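Probable thiamine pyrophosphokinase (Staphylococcus saprophyticus, PDB 3L8M) probably transfers a pyrophosphate group from ATP to thiamine, making thiamine diphosphate. Local coordinates at residues F59-Q62 with Q63-N67. Residues are numbered along the deposited sequence; the frame is centred on the assembly and turned at random.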
ATOM      1  N   PHE A  59      -4.888  22.617   8.253  1.00 43.35           N
ATOM      2  CA  PHE A  59      -4.605  21.226   7.926  1.00 38.71           C
ATOM      3  C   PHE A  59      -5.199  20.860   6.563  1.00 38.12           C
ATOM      4  O   PHE A  59      -4.470  20.498   5.641  1.00 44.85           O
ATOM      5  CB  PHE A  59      -5.167  20.323   9.036  1.00 36.91           C
ATOM      6  CG  PHE A  59      -5.173  18.865   8.690  1.00 43.68           C
ATOM      7  CD1 PHE A  59      -3.993  18.207   8.365  1.00 45.24           C
ATOM      8  CD2 PHE A  59      -6.370  18.156   8.655  1.00 37.45           C
ATOM      9  CE1 PHE A  59      -4.005  16.861   8.007  1.00 46.58           C
ATOM     10  CE2 PHE A  59      -6.393  16.815   8.300  1.00 40.13           C
ATOM     11  CZ  PHE A  59      -5.211  16.165   7.972  1.00 47.60           C
ATOM     12  N   ILE A  60      -6.518  20.976   6.448  1.00 31.88           N
ATOM     13  CA  ILE A  60      -7.239  20.677   5.212  1.00 42.02           C
ATOM     14  C   ILE A  60      -6.756  21.512   4.023  1.00 45.85           C
ATOM     15  O   ILE A  60      -6.574  20.993   2.923  1.00 42.33           O
ATOM     16  CB  ILE A  60      -8.757  20.936   5.382  1.00 37.69           C
ATOM     17  CG1 ILE A  60      -9.317  20.061   6.504  1.00 40.44           C
ATOM     18  CG2 ILE A  60      -9.490  20.652   4.080  1.00 43.75           C
ATOM     19  CD1 ILE A  60     -10.801  20.283   6.775  1.00 48.49           C
ATOM     20  N   GLN A  61      -6.553  22.807   4.247  1.00 51.91           N
ATOM     21  CA  GLN A  61      -6.118  23.717   3.190  1.00 54.70           C
ATOM     22  C   GLN A  61      -4.602  23.794   3.024  1.00 54.93           C
ATOM     23  O   GLN A  61      -4.044  24.875   2.858  1.00 73.50           O
ATOM     24  CB  GLN A  61      -6.694  25.116   3.451  1.00 56.53           C
ATOM     25  CG  GLN A  61      -6.307  26.206   2.441  1.00 62.97           C
ATOM     26  CD  GLN A  61      -6.818  25.948   1.030  1.00 65.14           C
ATOM     27  OE1 GLN A  61      -6.065  25.533   0.145  1.00 51.36           O
ATOM     28  NE2 GLN A  61      -8.107  26.198   0.815  1.00 73.64           N
ATOM     29  N   GLN A  62      -3.931  22.652   3.076  1.00 51.79           N
ATOM     30  CA  GLN A  62      -2.484  22.616   2.896  1.00 47.98           C
ATOM     31  C   GLN A  62      -2.034  21.213   2.515  1.00 45.71           C
ATOM     32  O   GLN A  62      -0.966  21.033   1.929  1.00 29.90           O
ATOM     33  CB  GLN A  62      -1.755  23.044   4.166  1.00 54.67           C
ATOM     34  CG  GLN A  62      -1.767  21.997   5.269  1.00 66.39           C
ATOM     35  CD  GLN A  62      -0.776  22.300   6.382  1.00 71.44           C
ATOM     36  OE1 GLN A  62      -0.735  21.601   7.398  1.00 71.57           O
ATOM     37  NE2 GLN A  62       0.035  23.341   6.191  1.00 66.98           N
ATOM     38  N   GLN A  63      -2.847  20.217   2.856  1.00 44.95           N
ATOM     39  CA  GLN A  63      -2.515  18.835   2.536  1.00 49.95           C
ATOM     40  C   GLN A  63      -3.638  18.116   1.812  1.00 48.18           C
ATOM     41  O   GLN A  63      -3.430  17.028   1.277  1.00 50.40           O
ATOM     42  CB  GLN A  63      -2.166  18.071   3.812  1.00 59.36           C
ATOM     43  CG  GLN A  63      -0.963  18.631   4.550  1.00 75.28           C
ATOM     44  CD  GLN A  63      -0.595  17.814   5.771  1.00 81.71           C
ATOM     45  OE1 GLN A  63      -1.408  17.631   6.680  1.00 79.30           O
ATOM     46  NE2 GLN A  63       0.638  17.316   5.799  1.00 84.90           N
ATOM     47  N   ILE A  64      -4.819  18.731   1.777  1.00 40.05           N
ATOM     48  CA  ILE A  64      -5.981  18.116   1.137  1.00 35.65           C
ATOM     49  C   ILE A  64      -6.657  19.001   0.090  1.00 29.12           C
ATOM     50  O   ILE A  64      -6.902  18.578  -1.044  1.00 21.23           O
ATOM     51  CB  ILE A  64      -7.042  17.748   2.196  1.00 33.39           C
ATOM     52  CG1 ILE A  64      -6.410  16.892   3.297  1.00 34.56           C
ATOM     53  CG2 ILE A  64      -8.189  17.014   1.544  1.00 41.00           C
ATOM     54  CD1 ILE A  64      -7.296  16.750   4.535  1.00 32.46           C
ATOM     55  N   GLU A  65      -6.963  20.233   0.473  1.00 32.01           N
ATOM     56  CA  GLU A  65      -7.635  21.164  -0.427  1.00 30.29           C
ATOM     57  C   GLU A  65      -6.771  21.682  -1.584  1.00 31.30           C
ATOM     58  O   GLU A  65      -5.714  22.262  -1.367  1.00 18.89           O
ATOM     59  CB  GLU A  65      -8.174  22.348   0.387  1.00 25.85           C
ATOM     60  CG  GLU A  65      -8.961  23.391  -0.414  1.00 45.36           C
ATOM     61  CD  GLU A  65     -10.298  22.877  -0.925  1.00 58.56           C
ATOM     62  OE1 GLU A  65     -10.996  23.633  -1.635  1.00 62.10           O
ATOM     63  OE2 GLU A  65     -10.655  21.722  -0.615  1.00 64.76           O
ATOM     64  N   ILE A  66      -7.198  21.441  -2.818  1.00 31.07           N
ATOM     65  CA  ILE A  66      -6.465  21.980  -3.953  1.00 34.43           C
ATOM     66  C   ILE A  66      -7.367  23.084  -4.515  1.00 35.00           C
ATOM     67  O   ILE A  66      -8.563  23.137  -4.189  1.00 32.58           O
ATOM     68  CB  ILE A  66      -6.113  20.898  -5.034  1.00 38.19           C
ATOM     69  CG1 ILE A  66      -7.348  20.456  -5.824  1.00 30.10           C
ATOM     70  CG2 ILE A  66      -5.418  19.728  -4.364  1.00 35.55           C
ATOM     71  CD1 ILE A  66      -8.368  19.761  -5.028  1.00 41.06           C
ATOM     72  N   ASN A  67      -6.799  23.976  -5.322  1.00 34.16           N
ATOM     73  CA  ASN A  67      -7.546  25.100  -5.875  1.00 34.27           C
ATOM     74  C   ASN A  67      -7.380  25.264  -7.392  1.00 37.45           C
ATOM     75  O   ASN A  67      -6.786  26.235  -7.863  1.00 32.56           O
ATOM     76  CB  ASN A  67      -7.111  26.389  -5.166  1.00 19.63           C
ATOM     77  CG  ASN A  67      -7.448  26.390  -3.678  1.00 36.14           C
ATOM     78  OD1 ASN A  67      -8.609  26.512  -3.291  1.00 49.53           O
ATOM     79  ND2 ASN A  67      -6.429  26.249  -2.840  1.00 47.41           N
TER
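The Phe59 ring meets the side-chain amide of Gln63 at its edge: OE1 of Gln63 lies near the ring plane, 3.0 Å from CE1 of Phe59, with the amide turned 75° from the ring. CD1 of Ile64 comes at the ring obliquely, 3.9 Å from CE2 of Phe59, an apolar contact. The amides of Gln61 and Asn67 come from opposite directions and their planes are nearly parallel, 17° apart; ND2 of Asn67 donates to OE1 of Gln61 (3.1 Å), the donor tilted 26° from the acceptor's carbonyl plane. A bend at chi2 carries the Gln61 amide back over the aliphatic part of Glu65, where NE2 of Gln61 sits 3.2 Å from CG of Glu65. Extended beyond CG, the chains of Gln62 and Gln63 run side by side.

Backbone bonds join the two segments. Gln63 N bonds to Phe59 O, while Ile60 O is shared by an i+4 and an i+5 donor: Ile64 N from above the carbonyl plane at 3.1 Å, and Glu65 N almost straight at 2.6 Å. Ile64 is the first residue after the helix to leave helical backbone angles.

This is structural packing within the catalytic domain. Ile60 and Ile64 pack on Leu36 of helix 30-37, and Ile64 and Ile66 make backbone hydrogen bonds with Ala45 of strand 44-46, an outermost strand of the mixed sheet within this chain. Gln61 and Ile66 also pack on Met1 of a second subunit, to which Gln62, Glu65 and Asn67 make backbone hydrogen bonds, so the loop after helix 54-63 touches both strand 44-46 and that subunit.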